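Local coordinates for glutathione S-transferase, N-terminal domain protein (Pseudomonas putida, PDB 4NAX), which binds oxidized glutathione disulfide, one molecule per subunit, and probably works as a transferase of the glutathione S-transferase superfamily, at residues 103-106 / 111-114; 119-124 / 162-167; 172-175 / 181-184; 176-181 / 218-223. All blocks are in the same frame, centred on the assembly; numbering follows the deposited sequence.

Contact 1 (103-106 / 111-114); sequences QLLS and QRYQ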
loop_
_atom_site.group_PDB
_atom_site.type_symbol
_atom_site.label_atom_id
_atom_site.label_comp_id
_atom_site.label_asym_id
_atom_site.label_seq_id
_atom_site.Cartn_x
_atom_site.Cartn_y
_atom_site.Cartn_z
ATOM N N GLN A 103 -7.416 -11.424 -15.321
ATOM C CA GLN A 103 -8.234 -10.248 -15.613
ATOM C C GLN A 103 -7.793 -9.058 -14.765
ATOM O O GLN A 103 -7.380 -9.219 -13.618
ATOM C CB GLN A 103 -9.699 -10.553 -15.277
ATOM C CG GLN A 103 -10.320 -11.669 -16.113
ATOM C CD GLN A 103 -11.780 -11.884 -15.764
ATOM O OE1 GLN A 103 -12.568 -10.946 -15.777
ATOM N NE2 GLN A 103 -12.147 -13.115 -15.442
ATOM N N LEU A 104 -7.915 -7.868 -15.339
ATOM C CA LEU A 104 -7.806 -6.595 -14.625
ATOM C C LEU A 104 -6.407 -6.258 -14.151
ATOM O O LEU A 104 -6.208 -5.385 -13.300
ATOM C CB LEU A 104 -8.852 -6.498 -13.510
ATOM C CG LEU A 104 -10.294 -6.581 -14.042
ATOM C CD1 LEU A 104 -11.278 -6.736 -12.912
ATOM C CD2 LEU A 104 -10.694 -5.363 -14.843
ATOM N N LEU A 105 -5.428 -6.891 -14.773
ATOM C CA LEU A 105 -4.026 -6.509 -14.619
ATOM C C LEU A 105 -3.361 -6.947 -15.915
ATOM O O LEU A 105 -3.308 -8.131 -16.218
ATOM C CB LEU A 105 -3.372 -7.181 -13.415
ATOM C CG LEU A 105 -1.892 -6.889 -13.153
ATOM C CD1 LEU A 105 -1.609 -5.395 -13.036
ATOM C CD2 LEU A 105 -1.405 -7.627 -11.903
ATOM N N SER A 106 -2.880 -5.986 -16.690
ATOM C CA SER A 106 -2.373 -6.260 -18.027
ATOM C C SER A 106 -1.279 -7.292 -18.028
ATOM O O SER A 106 -0.433 -7.303 -17.146
ATOM C CB SER A 106 -1.802 -4.986 -18.631
ATOM O OG SER A 106 -1.398 -5.188 -19.976
ATOM N N GLN A 111 2.623 -2.160 -18.823
ATOM C CA GLN A 111 1.318 -1.847 -18.242
ATOM C C GLN A 111 1.064 -2.523 -16.901
ATOM O O GLN A 111 0.442 -1.930 -16.012
ATOM C CB GLN A 111 0.197 -2.169 -19.216
ATOM C CG GLN A 111 0.048 -1.108 -20.302
ATOM C CD GLN A 111 -0.535 0.171 -19.739
ATOM O OE1 GLN A 111 -1.663 0.165 -19.255
ATOM N NE2 GLN A 111 0.231 1.250 -19.758
ATOM N N ARG A 112 1.568 -3.742 -16.749
ATOM C CA ARG A 112 1.539 -4.401 -15.448
ATOM C C ARG A 112 2.159 -3.479 -14.393
ATOM O O ARG A 112 1.571 -3.225 -13.339
ATOM C CB ARG A 112 2.283 -5.736 -15.495
ATOM C CG ARG A 112 2.562 -6.365 -14.138
ATOM C CD ARG A 112 3.424 -7.635 -14.280
ATOM N NE ARG A 112 3.764 -8.194 -12.983
ATOM C CZ ARG A 112 2.892 -8.833 -12.199
ATOM N NH1 ARG A 112 1.649 -9.057 -12.612
ATOM N NH2 ARG A 112 3.248 -9.244 -10.991
ATOM N N TYR A 113 3.361 -2.987 -14.671
ATOM C CA TYR A 113 4.075 -2.187 -13.676
ATOM C C TYR A 113 3.423 -0.827 -13.454
ATOM O O TYR A 113 3.337 -0.357 -12.330
ATOM C CB TYR A 113 5.577 -2.090 -14.008
ATOM C CG TYR A 113 6.205 -3.472 -14.025
ATOM C CD1 TYR A 113 6.162 -4.272 -12.902
ATOM C CD2 TYR A 113 6.799 -3.985 -15.171
ATOM C CE1 TYR A 113 6.663 -5.558 -12.909
ATOM C CE2 TYR A 113 7.292 -5.279 -15.200
ATOM C CZ TYR A 113 7.220 -6.062 -14.071
ATOM O OH TYR A 113 7.688 -7.360 -14.132
ATOM N N GLN A 114 2.906 -0.196 -14.502
ATOM C CA GLN A 114 2.184 1.069 -14.312
ATOM C C GLN A 114 0.946 0.852 -13.445
ATOM O O GLN A 114 0.604 1.699 -12.606
ATOM C CB GLN A 114 1.750 1.698 -15.635
ATOM C CG GLN A 114 2.882 2.024 -16.595
ATOM C CD GLN A 114 3.952 2.910 -15.974
ATOM O OE1 GLN A 114 3.645 3.957 -15.402
ATOM N NE2 GLN A 114 5.193 2.486 -16.072
HETATM O O HOH W 1 0.425 -9.029 -15.260
#
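R112, near the start of helix 109-137, reaches back along the loop that leads into its own helix and meets L105 and S106. Its CB lies 3.5 Å from S106 O, close to the loop backbone. With CG anti to the backbone N (chi1 168°) and the chain extended as far as NE, the side chain runs on beside the loop; CD passes over one face of the Y113 ring, offset toward its rim. At the tip, NH1 comes within 3.4 Å of L105 CD2, the methyl approaching the guanidinium obliquely. The same NH1 donates to a water in the guanidinium plane, 2.9 Å away, and that water donates to S106 O at 2.7 Å. NH2 forms salt bridges with E99 of its own chain and with E99 of the second subunit. Nearer the start of the helix, S106 CB packs 3.5 Å from Q111 CB, while S106 OG accepts from D108 N; a small hydroxyl residue suits this tight turn into the helix. Across the two segments the polar link is thus carried by water, and the long arginine joins loop, helix and dimer interface: its charge is probably balanced by the paired glutamates, and its apolar stem lies against the chain.

Contact 2 (119-124 / 162-167); sequences LMFQMG and GVLDRH. With GDS (oxidized glutathione disulfide), chain C.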
loop_
_atom_site.group_PDB
_atom_site.type_symbol
_atom_site.label_atom_id
_atom_site.label_comp_id
_atom_site.label_asym_id
_atom_site.label_seq_id
_atom_site.Cartn_x
_atom_site.Cartn_y
_atom_site.Cartn_z
ATOM N N LEU A 119 -1.727 1.217 -8.002
ATOM C CA LEU A 119 -2.217 0.467 -6.852
ATOM C C LEU A 119 -1.478 0.844 -5.564
ATOM O O LEU A 119 -2.088 1.041 -4.516
ATOM C CB LEU A 119 -2.125 -1.036 -7.129
ATOM C CG LEU A 119 -2.579 -1.948 -5.996
ATOM C CD1 LEU A 119 -4.046 -1.743 -5.657
ATOM C CD2 LEU A 119 -2.282 -3.409 -6.350
ATOM N N MET A 120 -0.153 0.953 -5.661
ATOM C CA MET A 120 0.659 1.335 -4.498
ATOM C C MET A 120 0.387 2.789 -4.068
ATOM O O MET A 120 0.331 3.088 -2.878
ATOM C CB MET A 120 2.135 1.171 -4.839
ATOM C CG MET A 120 2.577 -0.276 -4.976
ATOM S SD MET A 120 2.494 -1.144 -3.402
ATOM C CE MET A 120 2.969 -2.778 -3.975
ATOM N N PHE A 121 0.190 3.680 -5.033
ATOM C CA PHE A 121 -0.199 5.055 -4.778
ATOM C C PHE A 121 -1.505 5.073 -3.963
ATOM O O PHE A 121 -1.664 5.841 -2.996
ATOM C CB PHE A 121 -0.331 5.804 -6.111
ATOM C CG PHE A 121 -1.051 7.124 -6.041
ATOM C CD1 PHE A 121 -0.376 8.288 -5.736
ATOM C CD2 PHE A 121 -2.397 7.191 -6.319
ATOM C CE1 PHE A 121 -1.037 9.503 -5.720
ATOM C CE2 PHE A 121 -3.065 8.404 -6.291
ATOM C CZ PHE A 121 -2.381 9.559 -5.979
ATOM N N GLN A 122 -2.448 4.213 -4.348
ATOM C CA GLN A 122 -3.687 4.104 -3.609
ATOM C C GLN A 122 -3.438 3.630 -2.184
ATOM O O GLN A 122 -3.943 4.203 -1.205
ATOM C CB GLN A 122 -4.670 3.174 -4.333
ATOM C CG GLN A 122 -6.059 3.150 -3.715
ATOM C CD GLN A 122 -6.136 2.319 -2.445
ATOM O OE1 GLN A 122 -5.731 1.164 -2.437
ATOM N NE2 GLN A 122 -6.694 2.877 -1.383
ATOM N N MET A 123 -2.669 2.552 -2.063
ATOM C CA MET A 123 -2.488 1.886 -0.772
ATOM C C MET A 123 -1.722 2.733 0.225
ATOM O O MET A 123 -1.977 2.653 1.425
ATOM C CB MET A 123 -1.820 0.526 -0.967
ATOM C CG MET A 123 -2.757 -0.528 -1.596
ATOM S SD MET A 123 -4.081 -1.116 -0.539
ATOM C CE MET A 123 -3.149 -2.062 0.635
ATOM N N GLY A 124 -0.768 3.539 -0.260
ATOM C CA GLY A 124 0.025 4.400 0.614
ATOM C C GLY A 124 -0.512 5.808 0.795
ATOM O O GLY A 124 -0.295 6.443 1.850
ATOM N N GLY A 162 -5.645 16.022 -7.000
ATOM C CA GLY A 162 -5.051 16.716 -8.124
ATOM C C GLY A 162 -4.165 15.812 -8.958
ATOM O O GLY A 162 -4.172 15.878 -10.187
ATOM N N VAL A 163 -3.390 14.966 -8.293
ATOM C CA VAL A 163 -2.566 13.987 -9.005
ATOM C C VAL A 163 -3.463 13.090 -9.860
ATOM O O VAL A 163 -3.190 12.866 -11.040
ATOM C CB VAL A 163 -1.704 13.147 -8.033
ATOM C CG1 VAL A 163 -0.984 12.051 -8.769
ATOM C CG2 VAL A 163 -0.690 14.030 -7.298
ATOM N N LEU A 164 -4.536 12.582 -9.268
ATOM C CA LEU A 164 -5.475 11.769 -10.015
ATOM C C LEU A 164 -6.083 12.519 -11.187
ATOM O O LEU A 164 -6.203 11.985 -12.296
ATOM C CB LEU A 164 -6.597 11.257 -9.118
ATOM C CG LEU A 164 -6.265 10.195 -8.095
ATOM C CD1 LEU A 164 -7.522 9.875 -7.306
ATOM C CD2 LEU A 164 -5.732 8.924 -8.742
ATOM N N ASP A 165 -6.492 13.757 -10.927
ATOM C CA ASP A 165 -7.216 14.537 -11.916
ATOM C C ASP A 165 -6.344 14.823 -13.131
ATOM O O ASP A 165 -6.787 14.706 -14.278
ATOM C CB ASP A 165 -7.706 15.837 -11.286
ATOM C CG ASP A 165 -8.784 16.502 -12.089
ATOM O OD1 ASP A 165 -9.880 15.930 -12.196
ATOM O OD2 ASP A 165 -8.529 17.619 -12.594
ATOM N N ARG A 166 -5.102 15.230 -12.881
ATOM C CA ARG A 166 -4.183 15.522 -13.966
ATOM C C ARG A 166 -3.880 14.254 -14.747
ATOM O O ARG A 166 -3.755 14.274 -15.979
ATOM C CB ARG A 166 -2.905 16.185 -13.464
ATOM C CG ARG A 166 -3.161 17.594 -12.927
ATOM C CD ARG A 166 -1.872 18.329 -12.571
ATOM N NE ARG A 166 -1.132 17.646 -11.509
ATOM C CZ ARG A 166 -1.373 17.762 -10.202
ATOM N NH1 ARG A 166 -0.640 17.078 -9.329
ATOM N NH2 ARG A 166 -2.330 18.558 -9.759
ATOM N N HIS A 167 -3.731 13.138 -14.036
ATOM C CA HIS A 167 -3.435 11.885 -14.706
ATOM C C HIS A 167 -4.581 11.446 -15.631
ATOM O O HIS A 167 -4.355 10.902 -16.710
ATOM C CB HIS A 167 -3.148 10.792 -13.668
ATOM C CG HIS A 167 -2.909 9.460 -14.286
ATOM N ND1 HIS A 167 -1.773 9.179 -15.003
ATOM C CD2 HIS A 167 -3.695 8.366 -14.372
ATOM C CE1 HIS A 167 -1.859 7.948 -15.479
ATOM N NE2 HIS A 167 -3.015 7.436 -15.107
HETATM N N1 GDS C . -8.892 1.997 13.534
HETATM C CA1 GDS C . -9.461 2.853 12.495
HETATM C C1 GDS C . -9.341 4.313 12.870
HETATM O OE1 GDS C . -9.386 5.159 11.946
HETATM O OE2 GDS C . -9.204 4.652 14.067
HETATM C CB1 GDS C . -10.936 2.489 12.292
HETATM C CG1 GDS C . -11.543 3.003 10.979
HETATM C CD1 GDS C . -10.912 2.339 9.781
HETATM O O1 GDS C . -10.433 1.223 9.868
HETATM N N2 GDS C . -10.910 3.058 8.666
HETATM C CA2 GDS C . -10.414 2.554 7.401
HETATM C C2 GDS C . -9.223 3.345 6.930
HETATM O O2 GDS C . -9.172 4.560 7.084
HETATM C CB2 GDS C . -11.515 2.630 6.341
HETATM S SG2 GDS C . -12.889 1.513 6.597
HETATM N N3 GDS C . -8.267 2.664 6.303
HETATM C CA3 GDS C . -7.057 3.300 5.809
HETATM C C3 GDS C . -6.476 2.660 4.567
HETATM O OE3 GDS C . -5.255 2.837 4.374
HETATM O OE4 GDS C . -7.249 2.076 3.800
HETATM N N4 GDS C . -10.733 -1.704 10.543
HETATM C CA4 GDS C . -10.936 -2.447 11.767
HETATM C C4 GDS C . -10.185 -1.885 12.942
HETATM O OE5 GDS C . -10.323 -2.436 14.073
HETATM O OE6 GDS C . -9.486 -0.856 12.755
HETATM C C5 GDS C . -10.691 -2.325 9.371
HETATM O O5 GDS C . -10.785 -3.544 9.283
HETATM C CA5 GDS C . -10.562 -1.462 8.134
HETATM N N5 GDS C . -9.627 -2.072 7.194
HETATM C CB5 GDS C . -11.949 -1.325 7.503
HETATM S SG5 GDS C . -11.989 -0.405 5.964
HETATM C CA6 GDS C . -5.480 -2.386 4.581
HETATM C C6 GDS C . -6.142 -2.946 3.357
HETATM O OE7 GDS C . -6.752 -4.038 3.461
HETATM O OE8 GDS C . -6.040 -2.292 2.293
HETATM N N6 GDS C . -4.269 -1.640 4.186
HETATM C CB6 GDS C . -6.450 -1.474 5.333
HETATM C CG6 GDS C . -7.654 -2.255 5.871
HETATM C CD6 GDS C . -8.536 -1.430 6.768
HETATM O O6 GDS C . -8.276 -0.253 7.042
#
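Between 119-124 and 162-167 F121 is the residue that carries the contact, meeting V163 and L164 on the far helix. The backbones stay well apart, F121 CA lying 10.0 Å from L164 CA, a distance that a large flat side chain can fill. With CG anti to the backbone N (chi1 165°), the ring is thrown outward from its helix. The tight side is F121 CE2 against L164 CD2 at 3.7 Å; the looser side is CE1 and CZ, both 4.0 Å from V163 CG1, so the ring end sits between two branched side chains, both approaching obliquely. W118 meets the F121 ring edge-to-face and also touches V163, I126 packs on F121 and L164, and N68 of the second subunit packs on both F121 and V163. Replaced by alanine, F121 would lose its ring, which would probably leave L164 CD2 and V163 CG1 without their aromatic partner and open a gap at this level. Exposed R166 points away, on the solvent side of helix 148-168. On another flank of helix 109-137, M123 CE comes 3.3 Å from OE8 of the bound glutathione disulfide, which S90, E89 and N30 help to hold by hydrogen bonds. The chemistry between the segments is purely apolar, which implies cohesion by shape and burial within the helical domain, while the same helix lends its other flank to the ligand pocket.

Contact 3 (172-175 / 181-184); sequences QWMA and ADIA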
loop_
_atom_site.group_PDB
_atom_site.type_symbol
_atom_site.label_atom_id
_atom_site.label_comp_id
_atom_site.label_asym_id
_atom_site.label_seq_id
_atom_site.Cartn_x
_atom_site.Cartn_y
_atom_site.Cartn_z
ATOM N N GLN A 172 -9.624 7.166 -19.978
ATOM C CA GLN A 172 -10.772 6.531 -19.346
ATOM C C GLN A 172 -10.461 6.000 -17.952
ATOM O O GLN A 172 -11.307 6.074 -17.067
ATOM C CB GLN A 172 -11.299 5.384 -20.220
ATOM C CG GLN A 172 -11.734 5.816 -21.607
ATOM C CD GLN A 172 -12.702 6.987 -21.591
ATOM O OE1 GLN A 172 -12.485 8.004 -22.257
ATOM N NE2 GLN A 172 -13.777 6.844 -20.846
ATOM N N TRP A 173 -9.256 5.456 -17.766
ATOM C CA TRP A 173 -8.895 4.734 -16.551
ATOM C C TRP A 173 -7.453 5.026 -16.155
ATOM O O TRP A 173 -6.715 5.720 -16.868
ATOM C CB TRP A 173 -9.117 3.224 -16.715
ATOM C CG TRP A 173 -10.513 2.819 -17.053
ATOM C CD1 TRP A 173 -10.937 2.254 -18.222
ATOM C CD2 TRP A 173 -11.664 2.880 -16.198
ATOM N NE1 TRP A 173 -12.283 2.003 -18.163
ATOM C CE2 TRP A 173 -12.755 2.367 -16.934
ATOM C CE3 TRP A 173 -11.888 3.355 -14.903
ATOM C CZ2 TRP A 173 -14.046 2.294 -16.410
ATOM C CZ3 TRP A 173 -13.185 3.276 -14.372
ATOM C CH2 TRP A 173 -14.241 2.745 -15.128
ATOM N N MET A 174 -7.042 4.533 -14.998
ATOM C CA MET A 174 -5.677 4.790 -14.534
ATOM C C MET A 174 -4.608 4.244 -15.478
ATOM O O MET A 174 -3.594 4.911 -15.754
ATOM C CB MET A 174 -5.473 4.216 -13.133
ATOM C CG MET A 174 -6.309 4.896 -12.053
ATOM S SD MET A 174 -6.075 6.677 -11.877
ATOM C CE MET A 174 -4.385 6.745 -11.291
ATOM N N ALA A 175 -4.816 3.019 -15.946
ATOM C CA ALA A 175 -3.949 2.397 -16.934
ATOM C C ALA A 175 -4.720 2.288 -18.252
ATOM O O ALA A 175 -5.836 2.789 -18.364
ATOM C CB ALA A 175 -3.471 1.043 -16.446
ATOM N N ALA A 181 -6.174 -1.091 -10.299
ATOM C CA ALA A 181 -5.882 0.254 -9.772
ATOM C C ALA A 181 -7.166 1.083 -9.650
ATOM O O ALA A 181 -7.337 1.832 -8.683
ATOM C CB ALA A 181 -4.857 0.983 -10.633
ATOM N N ASP A 182 -8.050 0.999 -10.640
ATOM C CA ASP A 182 -9.331 1.709 -10.568
ATOM C C ASP A 182 -10.190 1.180 -9.432
ATOM O O ASP A 182 -10.807 1.943 -8.689
ATOM C CB ASP A 182 -10.085 1.615 -11.880
ATOM C CG ASP A 182 -9.230 2.031 -13.053
ATOM O OD1 ASP A 182 -8.844 3.213 -13.123
ATOM O OD2 ASP A 182 -8.925 1.176 -13.894
ATOM N N ILE A 183 -10.226 -0.143 -9.318
ATOM C CA ILE A 183 -11.016 -0.788 -8.278
ATOM C C ILE A 183 -10.512 -0.388 -6.883
ATOM O O ILE A 183 -11.303 -0.225 -5.949
ATOM C CB ILE A 183 -11.038 -2.313 -8.490
ATOM C CG1 ILE A 183 -11.812 -2.620 -9.787
ATOM C CG2 ILE A 183 -11.665 -3.032 -7.300
ATOM C CD1 ILE A 183 -11.679 -4.052 -10.253
ATOM N N ALA A 184 -9.209 -0.192 -6.739
ATOM C CA ALA A 184 -8.661 0.227 -5.454
ATOM C C ALA A 184 -8.976 1.691 -5.129
ATOM O O ALA A 184 -9.213 2.030 -3.976
ATOM C CB ALA A 184 -7.149 0.027 -5.442
HETATM O O HOH W 2 -6.612 1.036 -15.070
#
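W173 overlaps the carboxylate of D182 obliquely, along CB and the CE3 side of the indole, with CE3 3.5 Å from D182 CG. The two side chains cross at about a right angle, their planes 56° apart, and W173 CB also touches D182 OD2. The next residue makes the polar link: M174 N donates to D182 OD1 at 2.9 Å, nearly straight at 169°, and OD1 receives it on its syn lone pair. D182 OD2 takes a bond from a water at 2.6 Å, which in turn accepts from A175 N at 2.8 Å, so direct and water-borne bonds tie one carboxylate to two successive backbone amides. OD2 also accepts from S179 N, and S179-I180-A181-D182 is the S-x-x-D pattern of the N-capping box that glutathione transferases carry at the start of this helix. D182 reaches the loop because its CG stands anti to the carbonyl carbon (chi1 -52°). M174 points CB toward the helix, 4.1 Å from A181 CB, then bends away to pack on W118, L164 and L168; a flexible thioether suits such a winding path, as a small alanine suits the close approach. An asparagine in place of D182 would probably lose one of these acceptors, leaving either M174 N or the water and S179 N without a mate. Buried as it is, the carboxylate is matched by several N-H and water donors, and the first turn of the helix would be expected to steady its negative charge, which implies a loop fixed firmly to the helix start.

Contact 4 (176-181 / 218-223); sequences EEYSIA and LERPAV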
loop_
_atom_site.group_PDB
_atom_site.type_symbol
_atom_site.label_atom_id
_atom_site.label_comp_id
_atom_site.label_asym_id
_atom_site.label_seq_id
_atom_site.Cartn_x
_atom_site.Cartn_y
_atom_site.Cartn_z
ATOM N N GLU A 176 -4.115 1.676 -19.268
ATOM C CA GLU A 176 -4.734 1.643 -20.597
ATOM C C GLU A 176 -6.042 0.875 -20.646
ATOM O O GLU A 176 -6.912 1.187 -21.467
ATOM C CB GLU A 176 -3.743 1.129 -21.649
ATOM C CG GLU A 176 -2.623 2.146 -21.897
ATOM C CD GLU A 176 -1.494 1.676 -22.796
ATOM O OE1 GLU A 176 -1.420 0.471 -23.107
ATOM O OE2 GLU A 176 -0.653 2.524 -23.179
ATOM N N GLU A 177 -6.177 -0.114 -19.767
ATOM C CA GLU A 177 -7.438 -0.820 -19.575
ATOM C C GLU A 177 -7.886 -0.689 -18.126
ATOM O O GLU A 177 -7.057 -0.564 -17.211
ATOM C CB GLU A 177 -7.301 -2.310 -19.916
ATOM C CG GLU A 177 -7.081 -2.615 -21.390
ATOM C CD GLU A 177 -5.645 -2.392 -21.827
ATOM O OE1 GLU A 177 -5.443 -1.716 -22.855
ATOM O OE2 GLU A 177 -4.719 -2.876 -21.141
ATOM N N TYR A 178 -9.201 -0.727 -17.917
ATOM C CA TYR A 178 -9.781 -0.839 -16.587
ATOM C C TYR A 178 -9.034 -1.912 -15.808
ATOM O O TYR A 178 -8.739 -2.988 -16.330
ATOM C CB TYR A 178 -11.259 -1.198 -16.712
ATOM C CG TYR A 178 -12.019 -1.400 -15.408
ATOM C CD1 TYR A 178 -12.149 -0.376 -14.491
ATOM C CD2 TYR A 178 -12.647 -2.609 -15.136
ATOM C CE1 TYR A 178 -12.893 -0.537 -13.332
ATOM C CE2 TYR A 178 -13.387 -2.789 -13.989
ATOM C CZ TYR A 178 -13.511 -1.753 -13.076
ATOM O OH TYR A 178 -14.271 -1.901 -11.929
ATOM N N SER A 179 -8.697 -1.620 -14.558
ATOM C CA SER A 179 -7.802 -2.504 -13.816
ATOM C C SER A 179 -8.055 -2.450 -12.326
ATOM O O SER A 179 -8.850 -1.643 -11.816
ATOM C CB SER A 179 -6.350 -2.082 -14.055
ATOM O OG SER A 179 -6.015 -0.913 -13.300
ATOM N N ILE A 180 -7.318 -3.309 -11.620
ATOM C CA ILE A 180 -7.313 -3.283 -10.167
ATOM C C ILE A 180 -6.926 -1.927 -9.574
ATOM O O ILE A 180 -7.293 -1.648 -8.422
ATOM C CB ILE A 180 -6.434 -4.407 -9.563
ATOM C CG1 ILE A 180 -4.970 -4.326 -10.006
ATOM C CG2 ILE A 180 -7.065 -5.757 -9.863
ATOM C CD1 ILE A 180 -4.090 -5.383 -9.352
ATOM N N ALA A 181 -6.174 -1.091 -10.299
ATOM C CA ALA A 181 -5.882 0.254 -9.772
ATOM C C ALA A 181 -7.166 1.083 -9.650
ATOM O O ALA A 181 -7.337 1.832 -8.683
ATOM C CB ALA A 181 -4.857 0.983 -10.633
ATOM N N LEU A 218 -19.034 3.959 -11.099
ATOM C CA LEU A 218 -20.234 3.650 -10.336
ATOM C C LEU A 218 -21.377 3.126 -11.213
ATOM O O LEU A 218 -22.298 2.498 -10.713
ATOM C CB LEU A 218 -20.674 4.859 -9.499
ATOM C CG LEU A 218 -19.705 5.270 -8.392
ATOM C CD1 LEU A 218 -20.133 6.583 -7.760
ATOM C CD2 LEU A 218 -19.553 4.190 -7.342
ATOM N N GLU A 219 -21.317 3.368 -12.515
ATOM C CA GLU A 219 -22.307 2.816 -13.449
ATOM C C GLU A 219 -22.130 1.323 -13.692
ATOM O O GLU A 219 -23.038 0.663 -14.198
ATOM C CB GLU A 219 -22.241 3.552 -14.806
ATOM C CG GLU A 219 -22.784 4.980 -14.761
ATOM C CD GLU A 219 -22.318 5.854 -15.926
ATOM O OE1 GLU A 219 -22.453 7.103 -15.829
ATOM O OE2 GLU A 219 -21.806 5.302 -16.931
ATOM N N ARG A 220 -20.955 0.784 -13.376
ATOM C CA ARG A 220 -20.688 -0.612 -13.706
ATOM C C ARG A 220 -21.524 -1.551 -12.824
ATOM O O ARG A 220 -21.553 -1.395 -11.605
ATOM C CB ARG A 220 -19.211 -0.938 -13.539
ATOM C CG ARG A 220 -18.282 -0.185 -14.474
ATOM C CD ARG A 220 -16.835 -0.582 -14.264
ATOM N NE ARG A 220 -16.565 -1.964 -14.626
ATOM C CZ ARG A 220 -16.298 -2.390 -15.853
ATOM N NH1 ARG A 220 -16.240 -1.543 -16.877
ATOM N NH2 ARG A 220 -16.029 -3.668 -16.059
ATOM N N PRO A 221 -22.201 -2.553 -13.423
ATOM C CA PRO A 221 -23.067 -3.393 -12.579
ATOM C C PRO A 221 -22.298 -4.156 -11.488
ATOM O O PRO A 221 -22.797 -4.315 -10.368
ATOM C CB PRO A 221 -23.770 -4.343 -13.564
ATOM C CG PRO A 221 -23.374 -3.923 -14.919
ATOM C CD PRO A 221 -22.451 -2.752 -14.859
ATOM N N ALA A 222 -21.083 -4.591 -11.785
ATOM C CA ALA A 222 -20.317 -5.325 -10.773
ATOM C C ALA A 222 -19.944 -4.431 -9.594
ATOM O O ALA A 222 -19.810 -4.898 -8.460
ATOM C CB ALA A 222 -19.067 -5.914 -11.384
ATOM N N VAL A 223 -19.707 -3.157 -9.876
ATOM C CA VAL A 223 -19.423 -2.171 -8.829
ATOM C C VAL A 223 -20.628 -2.014 -7.929
ATOM O O VAL A 223 -20.502 -2.069 -6.703
ATOM C CB VAL A 223 -18.968 -0.838 -9.433
ATOM C CG1 VAL A 223 -18.921 0.270 -8.401
ATOM C CG2 VAL A 223 -17.598 -0.977 -10.098
#
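Y178 and R220 meet face to face in part, the ring and guanidinium planes tilted by 34°. The main interaction is an off-centre cation-pi contact: R220 CZ lies 4.0 Å from the ring centroid, 31° off the normal, and R220 NE comes 3.3 Å from Y178 CE2. A CH-pi contact continues it, R220 CD sitting 4.2 Å from the same centroid. The bend at chi3 (66°) turns the guanidinium so that its face, as well as the CD methylene, is laid along the ring.

Polar bonds complete the pair through a third residue. E40 OE2 takes both a salt bridge from R220 NE and a hydrogen bond from Y178 OH, and one carboxylate oxygen thus probably fixes how arginine and phenol sit together. Within the first segment S179, the N-cap of helix 180-193, accepts from A181 N at 3.0 Å, a short polar side chain suiting that place. Van der Waals contact is slight: the V223 CG2 methyl lies 3.9 Å from Y178 OH, while Y178 also packs on I183, the pairing of a hydrophobic staple across the N-cap.

R220 itself precedes helix 221-226, so the contact joins the start of helix 180-193 to the break after helix 208-219. E40 belongs to helix 31-41 of the thioredoxin-like domain, which A222 and V223 also touch; the pair therefore sits where the helical domain meets the helix that follows strand 21-25.

Contact 2 is buried and wholly apolar, whereas contacts 1 and 4 are only partly buried and rely on arginines whose charge is met by glutamates elsewhere. Contact 3 is buried too, but polar at its centre. Contacts 1 and 2 share helix 109-137 and both reach the second subunit; contacts 3 and 4 share A181 and the start of helix 180-193, and touch no other chain of the assembly. Side-chain and backbone bonds knit them together: Q111 of contact 1 accepts from E176 N of contact 4, L104 O accepts from I180 N, and H167 of contact 2 is bonded to M174 O of contact 3.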